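Side-chain contacts in LpxE (Aquifex aeolicus, PDB 6EBU), which belongs to the PAP2 superfamily of membrane phosphatases and probably removes the 1-phosphate group of lipid A: residues P28-D31 with V32-H36; G140-R143 with I144-V148. The protein carries 1 engineered substitution. One frame throughout, in Å; residues are numbered along the deposited sequence.

Interaction 1: residues P28-D31 with V32-H36; sequences PLLD and VFFTH. With BOG (octyl beta-D-glucopyranoside), chain C.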
# COMPACT_ATOMS: atom_id res chain seq x y z
N PRO A 28 -11.48 -3.79 -18.90
CA PRO A 28 -10.52 -4.89 -19.04
C PRO A 28 -9.07 -4.44 -19.06
O PRO A 28 -8.20 -5.15 -18.53
CB PRO A 28 -10.93 -5.53 -20.38
CG PRO A 28 -12.38 -5.22 -20.51
CD PRO A 28 -12.56 -3.85 -19.90
N LEU A 29 -8.78 -3.28 -19.65
CA LEU A 29 -7.42 -2.77 -19.66
C LEU A 29 -6.96 -2.38 -18.26
O LEU A 29 -5.78 -2.53 -17.93
CB LEU A 29 -7.30 -1.58 -20.61
CG LEU A 29 -7.43 -1.90 -22.09
CD1 LEU A 29 -7.19 -0.66 -22.92
CD2 LEU A 29 -6.47 -3.01 -22.48
N LEU A 30 -7.88 -1.87 -17.43
CA LEU A 30 -7.53 -1.60 -16.04
C LEU A 30 -7.28 -2.90 -15.28
O LEU A 30 -6.38 -2.96 -14.43
CB LEU A 30 -8.65 -0.80 -15.37
CG LEU A 30 -8.57 0.72 -15.49
CD1 LEU A 30 -9.76 1.37 -14.81
CD2 LEU A 30 -7.27 1.22 -14.89
N ASP A 31 -8.05 -3.94 -15.58
CA ASP A 31 -7.84 -5.24 -14.94
C ASP A 31 -6.45 -5.78 -15.24
O ASP A 31 -5.78 -6.31 -14.35
CB ASP A 31 -8.90 -6.24 -15.40
CG ASP A 31 -10.29 -5.90 -14.89
OD1 ASP A 31 -10.43 -4.96 -14.07
OD2 ASP A 31 -11.26 -6.58 -15.31
N VAL A 32 -6.01 -5.66 -16.49
CA VAL A 32 -4.69 -6.16 -16.87
C VAL A 32 -3.60 -5.30 -16.24
O VAL A 32 -2.64 -5.81 -15.66
CB VAL A 32 -4.55 -6.22 -18.40
CG1 VAL A 32 -3.13 -6.60 -18.78
CG2 VAL A 32 -5.54 -7.21 -18.99
N PHE A 33 -3.74 -3.97 -16.34
CA PHE A 33 -2.72 -3.08 -15.81
C PHE A 33 -2.50 -3.30 -14.32
O PHE A 33 -1.36 -3.43 -13.86
CB PHE A 33 -3.09 -1.62 -16.08
CG PHE A 33 -2.20 -0.63 -15.38
CD1 PHE A 33 -0.99 -0.25 -15.94
CD2 PHE A 33 -2.56 -0.10 -14.15
CE1 PHE A 33 -0.17 0.66 -15.29
CE2 PHE A 33 -1.74 0.79 -13.49
CZ PHE A 33 -0.54 1.18 -14.06
N PHE A 34 -3.58 -3.33 -13.55
CA PHE A 34 -3.44 -3.46 -12.10
C PHE A 34 -3.01 -4.86 -11.69
O PHE A 34 -2.35 -5.02 -10.66
CB PHE A 34 -4.75 -3.07 -11.41
CG PHE A 34 -4.94 -1.60 -11.28
CD1 PHE A 34 -3.92 -0.79 -10.80
CD2 PHE A 34 -6.14 -1.00 -11.65
CE1 PHE A 34 -4.09 0.58 -10.68
CE2 PHE A 34 -6.32 0.36 -11.54
CZ PHE A 34 -5.29 1.15 -11.05
N THR A 35 -3.35 -5.87 -12.49
CA THR A 35 -2.84 -7.21 -12.23
C THR A 35 -1.33 -7.26 -12.45
O THR A 35 -0.59 -7.83 -11.63
CB THR A 35 -3.55 -8.23 -13.12
OG1 THR A 35 -4.95 -8.25 -12.80
CG2 THR A 35 -2.97 -9.62 -12.91
N HIS A 36 -0.86 -6.67 -13.55
CA HIS A 36 0.57 -6.62 -13.81
C HIS A 36 1.29 -5.73 -12.79
O HIS A 36 2.41 -6.03 -12.38
CB HIS A 36 0.83 -6.11 -15.23
CG HIS A 36 0.35 -7.03 -16.31
ND1 HIS A 36 0.74 -6.89 -17.63
CD2 HIS A 36 -0.49 -8.09 -16.27
CE1 HIS A 36 0.16 -7.84 -18.35
NE2 HIS A 36 -0.59 -8.58 -17.55
O1 BOG C . -3.93 3.17 -16.03
C1' BOG C . -4.12 2.15 -17.02
C2' BOG C . -5.10 2.67 -18.10
C3' BOG C . -5.23 1.60 -19.23
C4' BOG C . -5.28 2.31 -20.61
C5' BOG C . -4.26 3.48 -20.63
C6' BOG C . -3.79 3.76 -22.07
C7' BOG C . -3.09 5.11 -22.10
C8' BOG C . -2.57 5.40 -23.52
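The Phe34 ring lies alongside Leu30, one helical turn earlier: both side chains point the same way, and Leu30 CD2 touches Phe34 CE2 at 3.6 Å. One face of this ring is covered near its rim by Phe33 CD2, while Phe34 CE1 sits in the plane of the Phe33 ring, at its edge. Phe33 therefore offers an edge to Phe34, and one of its own faces takes C1' of the octyl glucoside in chain C, 3.8 Å from Phe33 CG. Leu30 CD2 packs on the same detergent carbon at 3.9 Å. The torsion of Phe33 explains the reach: with CG anti to the backbone nitrogen (chi1 170°), the ring leans out beside the detergent. With an alanine in place of Phe33, C1' would probably lose the aromatic face it rests on, and part of the Phe34 ring would be uncovered. On another side of the helix, Val32 CG1 sits over one face of the His36 imidazole, near its rim.

The polar work is mostly backbone. Phe34 N reaches Leu30 O at 3.0 Å, and matching bonds run from Val32 N to Pro28 O and from Phe33 N to Leu29 O. Asp31 O is gripped twice by Thr35, by OG1 at 2.6 Å and by the amide N at 3.1 Å, from opposite faces of the carbonyl plane. Thr35 OG1 can do this because it stands beside its own backbone N (chi1 -63°). The carboxylate of Asp31 looks elsewhere, with OD1 hydrogen-bonded to Tyr145 OH on helix 126-145.

This is nearly the whole of the short helix 28-37: i to i+4 backbone bonds, a threonine hydroxyl folded back onto the carbonyl four residues earlier, and a Leu30-Phe34 ridge resting on helix 126-145 of the PAP2 fold.

Interaction 2: residues G140-R143 with I144-V148; sequences GYER and IYAGV. With BOG (octyl beta-D-glucopyranoside), chain D; BOG (octyl beta-D-glucopyranoside), chain F; SO4 (sulfate ion), chain B.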
# COMPACT_ATOMS: atom_id res chain seq x y z
N GLY A 140 -2.04 1.96 -3.80
CA GLY A 140 -3.22 2.16 -2.97
C GLY A 140 -4.51 2.07 -3.77
O GLY A 140 -5.48 1.44 -3.34
N TYR A 141 -4.53 2.69 -4.95
CA TYR A 141 -5.70 2.58 -5.82
C TYR A 141 -5.89 1.15 -6.31
O TYR A 141 -7.02 0.68 -6.45
CB TYR A 141 -5.58 3.55 -7.00
CG TYR A 141 -6.87 3.77 -7.76
CD1 TYR A 141 -7.36 2.82 -8.65
CD2 TYR A 141 -7.61 4.94 -7.58
CE1 TYR A 141 -8.54 3.02 -9.33
CE2 TYR A 141 -8.80 5.14 -8.26
CZ TYR A 141 -9.25 4.18 -9.14
OH TYR A 141 -10.43 4.38 -9.83
N GLU A 142 -4.79 0.45 -6.56
CA GLU A 142 -4.88 -0.92 -7.07
C GLU A 142 -5.56 -1.84 -6.05
O GLU A 142 -6.35 -2.71 -6.43
CB GLU A 142 -3.49 -1.44 -7.44
CG GLU A 142 -3.43 -2.92 -7.74
CD GLU A 142 -2.72 -3.70 -6.65
OE1 GLU A 142 -3.34 -4.61 -6.07
OE2 GLU A 142 -1.55 -3.38 -6.37
N ARG A 143 -5.26 -1.66 -4.77
CA ARG A 143 -5.85 -2.53 -3.75
C ARG A 143 -7.37 -2.38 -3.72
O ARG A 143 -8.09 -3.37 -3.56
CB ARG A 143 -5.25 -2.21 -2.37
CG ARG A 143 -3.73 -2.31 -2.30
CD ARG A 143 -3.22 -3.56 -2.98
NE ARG A 143 -3.24 -4.72 -2.09
CZ ARG A 143 -3.24 -5.98 -2.50
NH1 ARG A 143 -3.23 -6.26 -3.79
NH2 ARG A 143 -3.25 -6.96 -1.61
N ILE A 144 -7.87 -1.15 -3.87
CA ILE A 144 -9.31 -0.94 -3.88
C ILE A 144 -9.91 -1.45 -5.18
O ILE A 144 -10.96 -2.10 -5.18
CB ILE A 144 -9.63 0.55 -3.65
CG1 ILE A 144 -8.85 1.09 -2.46
CG2 ILE A 144 -11.13 0.75 -3.45
CD1 ILE A 144 -9.02 2.56 -2.24
N TYR A 145 -9.25 -1.17 -6.31
CA TYR A 145 -9.76 -1.66 -7.59
C TYR A 145 -9.81 -3.18 -7.64
O TYR A 145 -10.72 -3.75 -8.25
CB TYR A 145 -8.89 -1.12 -8.74
CG TYR A 145 -9.41 -1.49 -10.11
CD1 TYR A 145 -10.32 -0.68 -10.77
CD2 TYR A 145 -9.01 -2.67 -10.73
CE1 TYR A 145 -10.81 -1.02 -12.01
CE2 TYR A 145 -9.49 -3.02 -11.97
CZ TYR A 145 -10.39 -2.19 -12.61
OH TYR A 145 -10.88 -2.54 -13.85
N ALA A 146 -8.85 -3.85 -7.00
CA ALA A 146 -8.86 -5.30 -6.95
C ALA A 146 -9.95 -5.86 -6.04
O ALA A 146 -10.19 -7.07 -6.06
CB ALA A 146 -7.49 -5.82 -6.50
N GLY A 147 -10.61 -5.01 -5.25
CA GLY A 147 -11.64 -5.47 -4.35
C GLY A 147 -11.15 -6.13 -3.08
O GLY A 147 -11.94 -6.79 -2.40
N VAL A 148 -9.88 -5.95 -2.73
CA VAL A 148 -9.32 -6.61 -1.55
C VAL A 148 -9.12 -5.66 -0.38
O VAL A 148 -8.75 -6.11 0.71
CB VAL A 148 -7.98 -7.30 -1.89
CG1 VAL A 148 -8.17 -8.32 -3.00
CG2 VAL A 148 -6.92 -6.27 -2.27
O1 BOG D . -2.86 9.96 2.63
C1' BOG D . -2.78 9.74 1.23
C2' BOG D . -3.55 8.45 0.87
C3' BOG D . -3.31 8.08 -0.63
C4' BOG D . -3.99 6.71 -0.93
C5' BOG D . -4.29 6.61 -2.44
C6' BOG D . -5.53 5.71 -2.65
C7' BOG D . -6.56 6.45 -3.50
C8' BOG D . -7.62 5.47 -4.00
O1 BOG F . -0.07 -9.87 0.53
C1' BOG F . 0.64 -9.00 -0.35
C2' BOG F . 0.78 -9.68 -1.74
C3' BOG F . 0.85 -8.59 -2.85
C4' BOG F . -0.17 -8.91 -3.98
C5' BOG F . -1.50 -9.38 -3.36
C6' BOG F . -2.37 -10.04 -4.45
C7' BOG F . -1.91 -11.48 -4.70
C8' BOG F . -2.18 -12.32 -3.45
S SO4 B . -2.21 -6.49 2.00
O1 SO4 B . -2.42 -5.55 0.90
O2 SO4 B . -2.93 -7.73 1.72
O3 SO4 B . -2.72 -5.90 3.24
O4 SO4 B . -0.79 -6.78 2.14
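Val148 CG2 lies over the centre of one face of the Arg143 guanidinium, 3.7 Å from Arg143 CZ, where helix 126-145 ends in a Schellman motif. Gly147 supplies the positive phi, Gly147 N bonds back to Ile144 O, and Val148 N closes on Arg143 O at 3.2 Å. That turn brings the valine methyl back across the arginine that began it.

Arg143 bends at chi2 (-45°) and chi3 (-85°), which swings the edge of its guanidinium to the sulfate. NE and NH2 both bond to sulfate O1, NH2 at 3.0 Å, and NH2 also makes a weak bond to sulfate O2. Lys79, Arg86, His149 and the amide of Gly108 complete the anion site. Arg143 and His149 fit the arginine and histidine of a PAP2 signature motif, so the sulfate, probably from the crystallisation liquor, is consistent with a phosphate position.

One shell out, Glu142 fixes the rotation of the guanidinium. Arg143 NH1 forms a salt bridge to Glu142 OE1 at 2.8 Å (N-H...O 161°); OE1 accepts on its syn lone pair and lies in the guanidinium plane. Sulfate O2 is close to that plane too, while Val148 covers one face. The glutamate in turn packs on Phe34 of helix 28-37.

Farther back along the helix, Tyr145 N bonds to Tyr141 O at 2.9 Å, and the two tyrosine side chains cross obliquely; the Tyr145 hydroxyl, held by Asp31, also meets the amide of His27. Where Gly140 has no side chain, a CB would crowd C6' of the octyl glucoside in chain D; the terminal C8' of that tail touches Ile144 CD1 at 3.7 Å and Tyr141 CD2 at 3.6 Å.

Overall arrangement
Interaction 1 is a surface contact within helix 28-37, its centre about 17 Å from the centre of the chain, whereas interaction 2 is buried at the end of helix 126-145, about 9 Å from it; each thus belongs to a single helix. The two follow in series along the chain, yet their centres lie 11 Å apart and they touch directly. Asp31 OD1 and Tyr145 OH, 2.5 Å apart, probably share a hydrogen bond, and Phe34 packs on Tyr145 and on Glu142, the salt-bridge partner of the sulfate-binding arginine. Both meet detergent and keep helical backbone bonds, but 28-36 adds mainly apolar rings and 140-148 a salt-bridged arginine on an anion.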